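Local coordinates for protein imidazolonepropionase (Unidentified, PDB 2Q09) that catalyses the hydrolytic opening of the imidazolone ring of 4-imidazolone-5-propanoate to give N-formimidoyl-L-glutamate, the third step of histidine degradation, at residues 156-161 with 167-172; 30-35 with 373-378. All blocks are in the same frame, centred on the assembly; numbering follows the deposited sequence.

Contact 1 (156-161 with 167-172) belongs to the catalytic barrel, where a helix lies against the strand that follows it, whereas contact 2 (30-35 with 373-378) joins two strands far apart in sequence in the smaller beta domain. The chain between the segments of contact 2 includes all of contact 1. Their centres are 24 Å apart. Both are mainly buried, but contact 1 has a polar margin of guanidinium, hydroxyl and water, while contact 2 is wholly apolar, made of aliphatic groups round one phenyl ring. They meet directly: Arg168 NE and Asp374 OD2 form a salt bridge at 2.6 Å, tying the start of the barrel strand to the beta domain.

Contact 1: residues 156-161 with 167-172; sequences RVARRL and IRVKTT
Thr171, Val169 and Arg159 contribute most of the buried surface. Helix and strand run antiparallel, at 168° with their axes 8.0 Å apart, and Val169 and Thr171 point toward the helix. Thr171 CG2 rests on Ala158 CB at 3.6 Å, while Val169 CG1 packs beside the Ala158 carbonyl O at 3.8 Å. Arg159 starts away from the strand, but its chain bends at chi2 (-62°) and carries the guanidinium back over Thr171, crossing that side chain at about a right angle. Thr171 OG1 lies over one guanidinium face, 3.3 Å above the plane and offset toward the rim. Thr171 OG1 is 3.4 Å from Arg159 NH2, but the angle is too poor for a hydrogen bond, and OG1 bonds instead to Leu207 O. The true polar link is a water in the guanidinium plane, 2.8 Å from Arg159 NH1, which it accepts from, and also 2.8 Å from Val169 O, to which it donates. NH1 is also in a salt bridge with Asp209, and NH2 bonds to Gly206 O. A leucine in place of Arg159 would probably leave Asp209 without this charged mate and the water without its donor. Helix 148-164 and strand 168-176 are consecutive elements of a beta-alpha-beta unit of the TIM barrel; Leu161 also touches Ile140 on strand 135-141 and Phe120 on helix 116-133.

Contact 2: residues 30-35 with 373-378; sequences HALGVH and ADFLVW
The nearest CA atoms across the two segments, those of Val34 and Ala373, are 6.6 Å apart, and no hydrogen bond joins the segments. Strand 30-35 instead bonds through its backbone to strands 7-10 and 38-44, so it does not pair with 373-378; the two meet through side chains. Leu32 and Phe375 reach toward each other from opposite directions. Leu32 CD1 sits over the centre of the Phe375 ring, 4.0 Å from its centroid and 10° off the normal, which makes a well-centred CH-pi contact, and Leu32 CD2 is 3.8 Å from Phe375 CE2 at the ring rim. Leu32 is placed for this by CG lying anti to the backbone N (chi1 -170°), while Phe375 CG lies between its backbone N and carbonyl carbon (chi1 58°), and the ring projects toward strand 30-35. Val34 offers a single branch: Val34 CG1 touches Ala373 CB at 3.7 Å and, near the ring plane, is 4.0 Å from Phe375 CE2. The ring thus has Leu32 on a face and Val34 at an edge, and it also meets Trp9 edge-to-face. Around this core, Phe375 packs on Val64 and Val399. Strands from the two ends of the sequence are so brought together by apolar packing between sheets, consistent with the small beta domain that accompanies the TIM barrel in many amidohydrolases.

Contact 1: residues 156-161 with 167-172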
loop_
_atom_site.group_PDB
_atom_site.type_symbol
_atom_site.label_atom_id
_atom_site.label_comp_id
_atom_site.label_asym_id
_atom_site.label_seq_id
_atom_site.Cartn_x
_atom_site.Cartn_y
_atom_site.Cartn_z
ATOM N N ARG A 156 -5.211 -15.885 -2.795
ATOM C CA ARG A 156 -5.861 -16.249 -4.048
ATOM C C ARG A 156 -6.922 -15.218 -4.412
ATOM O O ARG A 156 -7.089 -14.884 -5.577
ATOM C CB ARG A 156 -6.490 -17.646 -3.955
ATOM C CG ARG A 156 -5.461 -18.775 -4.050
ATOM C CD ARG A 156 -6.126 -20.115 -4.369
ATOM N NE ARG A 156 -6.933 -20.608 -3.260
ATOM C CZ ARG A 156 -6.450 -21.272 -2.219
ATOM N NH1 ARG A 156 -5.156 -21.538 -2.133
ATOM N NH2 ARG A 156 -7.270 -21.667 -1.261
ATOM N N VAL A 157 -7.658 -14.726 -3.418
ATOM C CA VAL A 157 -8.676 -13.718 -3.688
ATOM C C VAL A 157 -7.984 -12.462 -4.225
ATOM O O VAL A 157 -8.495 -11.805 -5.132
ATOM C CB VAL A 157 -9.467 -13.342 -2.411
ATOM C CG1 VAL A 157 -10.335 -12.103 -2.674
ATOM C CG2 VAL A 157 -10.358 -14.505 -1.985
ATOM N N ALA A 158 -6.827 -12.136 -3.658
ATOM C CA ALA A 158 -6.079 -10.963 -4.100
ATOM C C ALA A 158 -5.708 -11.110 -5.583
ATOM O O ALA A 158 -5.916 -10.189 -6.373
ATOM C CB ALA A 158 -4.832 -10.782 -3.245
ATOM N N ARG A 159 -5.167 -12.266 -5.958
ATOM C CA ARG A 159 -4.816 -12.512 -7.355
ATOM C C ARG A 159 -6.069 -12.394 -8.220
ATOM O O ARG A 159 -6.006 -11.860 -9.324
ATOM C CB ARG A 159 -4.229 -13.918 -7.544
ATOM C CG ARG A 159 -2.858 -14.148 -6.927
ATOM C CD ARG A 159 -1.764 -13.254 -7.527
ATOM N NE ARG A 159 -0.450 -13.655 -7.024
ATOM C CZ ARG A 159 0.602 -12.848 -6.906
ATOM N NH1 ARG A 159 0.518 -11.571 -7.257
ATOM N NH2 ARG A 159 1.745 -13.324 -6.422
ATOM N N ARG A 160 -7.194 -12.918 -7.732
ATOM C CA ARG A 160 -8.456 -12.853 -8.479
ATOM C C ARG A 160 -8.874 -11.414 -8.751
ATOM O O ARG A 160 -9.367 -11.087 -9.832
ATOM C CB ARG A 160 -9.588 -13.548 -7.713
ATOM C CG ARG A 160 -9.859 -14.960 -8.162
ATOM C CD ARG A 160 -10.871 -15.655 -7.248
ATOM N NE ARG A 160 -12.263 -15.398 -7.600
ATOM C CZ ARG A 160 -13.290 -15.921 -6.930
ATOM N NH1 ARG A 160 -13.075 -16.714 -5.884
ATOM N NH2 ARG A 160 -14.533 -15.662 -7.311
ATOM N N LEU A 161 -8.688 -10.549 -7.759
ATOM C CA LEU A 161 -9.052 -9.146 -7.911
ATOM C C LEU A 161 -8.206 -8.498 -8.998
ATOM O O LEU A 161 -8.717 -7.727 -9.812
ATOM C CB LEU A 161 -8.870 -8.409 -6.582
ATOM C CG LEU A 161 -9.833 -8.872 -5.479
ATOM C CD1 LEU A 161 -9.374 -8.356 -4.124
ATOM C CD2 LEU A 161 -11.241 -8.373 -5.807
ATOM N N ILE A 167 -6.436 -3.182 -12.417
ATOM C CA ILE A 167 -5.576 -2.663 -11.361
ATOM C C ILE A 167 -4.498 -3.700 -11.042
ATOM O O ILE A 167 -4.764 -4.903 -11.073
ATOM C CB ILE A 167 -6.457 -2.351 -10.105
ATOM C CG1 ILE A 167 -5.751 -1.383 -9.153
ATOM C CG2 ILE A 167 -6.852 -3.646 -9.408
ATOM C CD1 ILE A 167 -4.571 -1.951 -8.436
ATOM N N ARG A 168 -3.282 -3.241 -10.754
ATOM C CA ARG A 168 -2.191 -4.151 -10.424
ATOM C C ARG A 168 -2.248 -4.485 -8.935
ATOM O O ARG A 168 -2.421 -3.598 -8.091
ATOM C CB ARG A 168 -0.835 -3.522 -10.756
ATOM C CG ARG A 168 -0.653 -3.178 -12.229
ATOM C CD ARG A 168 0.676 -2.459 -12.454
ATOM N NE ARG A 168 0.789 -1.912 -13.806
ATOM C CZ ARG A 168 1.135 -2.612 -14.880
ATOM N NH1 ARG A 168 1.414 -3.909 -14.776
ATOM N NH2 ARG A 168 1.196 -2.015 -16.067
ATOM N N VAL A 169 -2.106 -5.763 -8.612
ATOM C CA VAL A 169 -2.149 -6.183 -7.221
ATOM C C VAL A 169 -0.859 -6.857 -6.798
ATOM O O VAL A 169 -0.368 -7.752 -7.483
ATOM C CB VAL A 169 -3.313 -7.173 -6.964
ATOM C CG1 VAL A 169 -3.296 -7.640 -5.516
ATOM C CG2 VAL A 169 -4.644 -6.514 -7.302
ATOM N N LYS A 170 -0.306 -6.414 -5.679
ATOM C CA LYS A 170 0.896 -7.021 -5.130
ATOM C C LYS A 170 0.381 -7.718 -3.875
ATOM O O LYS A 170 -0.356 -7.118 -3.081
ATOM C CB LYS A 170 1.925 -5.957 -4.749
ATOM C CG LYS A 170 2.369 -5.071 -5.916
ATOM C CD LYS A 170 3.058 -5.858 -7.022
ATOM C CE LYS A 170 4.402 -6.419 -6.580
ATOM N NZ LYS A 170 5.132 -7.017 -7.727
ATOM N N THR A 171 0.747 -8.980 -3.695
ATOM C CA THR A 171 0.279 -9.713 -2.528
ATOM C C THR A 171 1.342 -9.810 -1.455
ATOM O O THR A 171 2.535 -9.875 -1.752
ATOM C CB THR A 171 -0.161 -11.137 -2.907
ATOM O OG1 THR A 171 0.945 -11.834 -3.494
ATOM C CG2 THR A 171 -1.316 -11.087 -3.905
ATOM N N THR A 172 0.900 -9.849 -0.205
ATOM C CA THR A 172 1.821 -9.939 0.906
ATOM C C THR A 172 1.299 -10.915 1.949
ATOM O O THR A 172 0.173 -10.780 2.434
ATOM C CB THR A 172 2.030 -8.562 1.560
ATOM O OG1 THR A 172 2.571 -7.648 0.593
ATOM C CG2 THR A 172 3.004 -8.672 2.721
HETATM O O HOH W 1 -1.537 -10.075 -8.395
#

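Contact 2: residues 30-35 with 373-378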
loop_
_atom_site.group_PDB
_atom_site.type_symbol
_atom_site.label_atom_id
_atom_site.label_comp_id
_atom_site.label_asym_id
_atom_site.label_seq_id
_atom_site.Cartn_x
_atom_site.Cartn_y
_atom_site.Cartn_z
ATOM N N HIS A 30 3.053 18.314 -23.126
ATOM C CA HIS A 30 3.771 17.286 -23.869
ATOM C C HIS A 30 2.817 16.351 -24.592
ATOM O O HIS A 30 1.600 16.466 -24.489
ATOM C CB HIS A 30 4.617 16.422 -22.927
ATOM C CG HIS A 30 5.969 16.987 -22.619
ATOM N ND1 HIS A 30 6.149 18.232 -22.055
ATOM C CD2 HIS A 30 7.208 16.462 -22.774
ATOM C CE1 HIS A 30 7.442 18.448 -21.876
ATOM N NE2 HIS A 30 8.104 17.390 -22.305
ATOM N N ALA A 31 3.409 15.411 -25.319
ATOM C CA ALA A 31 2.678 14.385 -26.041
ATOM C C ALA A 31 3.193 13.094 -25.420
ATOM O O ALA A 31 4.403 12.898 -25.323
ATOM C CB ALA A 31 3.015 14.428 -27.527
ATOM N N LEU A 32 2.289 12.230 -24.978
ATOM C CA LEU A 32 2.701 10.972 -24.365
ATOM C C LEU A 32 2.262 9.796 -25.231
ATOM O O LEU A 32 1.071 9.593 -25.459
ATOM C CB LEU A 32 2.102 10.853 -22.956
ATOM C CG LEU A 32 2.603 9.713 -22.060
ATOM C CD1 LEU A 32 2.068 9.904 -20.650
ATOM C CD2 LEU A 32 2.160 8.369 -22.622
ATOM N N GLY A 33 3.236 9.031 -25.715
ATOM C CA GLY A 33 2.935 7.886 -26.557
ATOM C C GLY A 33 3.294 6.591 -25.859
ATOM O O GLY A 33 4.287 6.522 -25.136
ATOM N N VAL A 34 2.486 5.559 -26.055
ATOM C CA VAL A 34 2.769 4.292 -25.408
ATOM C C VAL A 34 3.011 3.184 -26.420
ATOM O O VAL A 34 2.456 3.189 -27.518
ATOM C CB VAL A 34 1.614 3.876 -24.459
ATOM C CG1 VAL A 34 1.314 5.007 -23.483
ATOM C CG2 VAL A 34 0.377 3.507 -25.251
ATOM N N HIS A 35 3.864 2.240 -26.048
ATOM C CA HIS A 35 4.153 1.110 -26.908
ATOM C C HIS A 35 4.323 -0.129 -26.054
ATOM O O HIS A 35 5.168 -0.168 -25.161
ATOM C CB HIS A 35 5.417 1.348 -27.734
ATOM C CG HIS A 35 5.630 0.315 -28.790
ATOM N ND1 HIS A 35 4.716 0.094 -29.801
ATOM C CD2 HIS A 35 6.622 -0.588 -28.974
ATOM C CE1 HIS A 35 5.136 -0.905 -30.557
ATOM N NE2 HIS A 35 6.290 -1.337 -30.079
ATOM N N ALA A 373 3.147 2.176 -18.594
ATOM C CA ALA A 373 2.200 3.238 -18.895
ATOM C C ALA A 373 0.990 3.254 -17.962
ATOM O O ALA A 373 -0.136 2.971 -18.386
ATOM C CB ALA A 373 1.738 3.132 -20.350
ATOM N N ASP A 374 1.243 3.582 -16.699
ATOM C CA ASP A 374 0.195 3.676 -15.686
ATOM C C ASP A 374 0.115 5.156 -15.343
ATOM O O ASP A 374 0.924 5.663 -14.562
ATOM C CB ASP A 374 0.575 2.866 -14.440
ATOM C CG ASP A 374 0.426 1.373 -14.645
ATOM O OD1 ASP A 374 0.248 0.941 -15.805
ATOM O OD2 ASP A 374 0.491 0.629 -13.638
ATOM N N PHE A 375 -0.842 5.857 -15.939
ATOM C CA PHE A 375 -0.968 7.279 -15.674
ATOM C C PHE A 375 -2.414 7.734 -15.626
ATOM O O PHE A 375 -3.330 6.997 -16.026
ATOM C CB PHE A 375 -0.171 8.085 -16.711
ATOM C CG PHE A 375 -0.575 7.831 -18.133
ATOM C CD1 PHE A 375 -1.628 8.528 -18.715
ATOM C CD2 PHE A 375 0.114 6.898 -18.900
ATOM C CE1 PHE A 375 -1.980 8.313 -20.049
ATOM C CE2 PHE A 375 -0.225 6.671 -20.232
ATOM C CZ PHE A 375 -1.278 7.377 -20.808
ATOM N N LEU A 376 -2.617 8.957 -15.147
ATOM C CA LEU A 376 -3.954 9.500 -14.991
ATOM C C LEU A 376 -4.100 10.904 -15.562
ATOM O O LEU A 376 -3.205 11.735 -15.410
ATOM C CB LEU A 376 -4.299 9.567 -13.501
ATOM C CG LEU A 376 -3.945 8.355 -12.636
ATOM C CD1 LEU A 376 -4.091 8.715 -11.167
ATOM C CD2 LEU A 376 -4.857 7.177 -13.013
ATOM N N VAL A 377 -5.238 11.168 -16.192
ATOM C CA VAL A 377 -5.525 12.492 -16.729
ATOM C C VAL A 377 -6.630 13.044 -15.840
ATOM O O VAL A 377 -7.720 12.471 -15.764
ATOM C CB VAL A 377 -6.033 12.435 -18.175
ATOM C CG1 VAL A 377 -6.421 13.840 -18.637
ATOM C CG2 VAL A 377 -4.956 11.865 -19.085
ATOM N N TRP A 378 -6.345 14.152 -15.159
ATOM C CA TRP A 378 -7.310 14.749 -14.244
ATOM C C TRP A 378 -8.022 15.966 -14.797
ATOM O O TRP A 378 -7.588 16.557 -15.784
ATOM C CB TRP A 378 -6.619 15.175 -12.958
ATOM C CG TRP A 378 -5.866 14.092 -12.266
ATOM C CD1 TRP A 378 -4.568 13.716 -12.483
ATOM C CD2 TRP A 378 -6.347 13.278 -11.195
ATOM N NE1 TRP A 378 -4.210 12.720 -11.606
ATOM C CE2 TRP A 378 -5.285 12.431 -10.803
ATOM C CE3 TRP A 378 -7.579 13.179 -10.529
ATOM C CZ2 TRP A 378 -5.412 11.505 -9.758
ATOM C CZ3 TRP A 378 -7.708 12.257 -9.487
ATOM C CH2 TRP A 378 -6.627 11.431 -9.116
#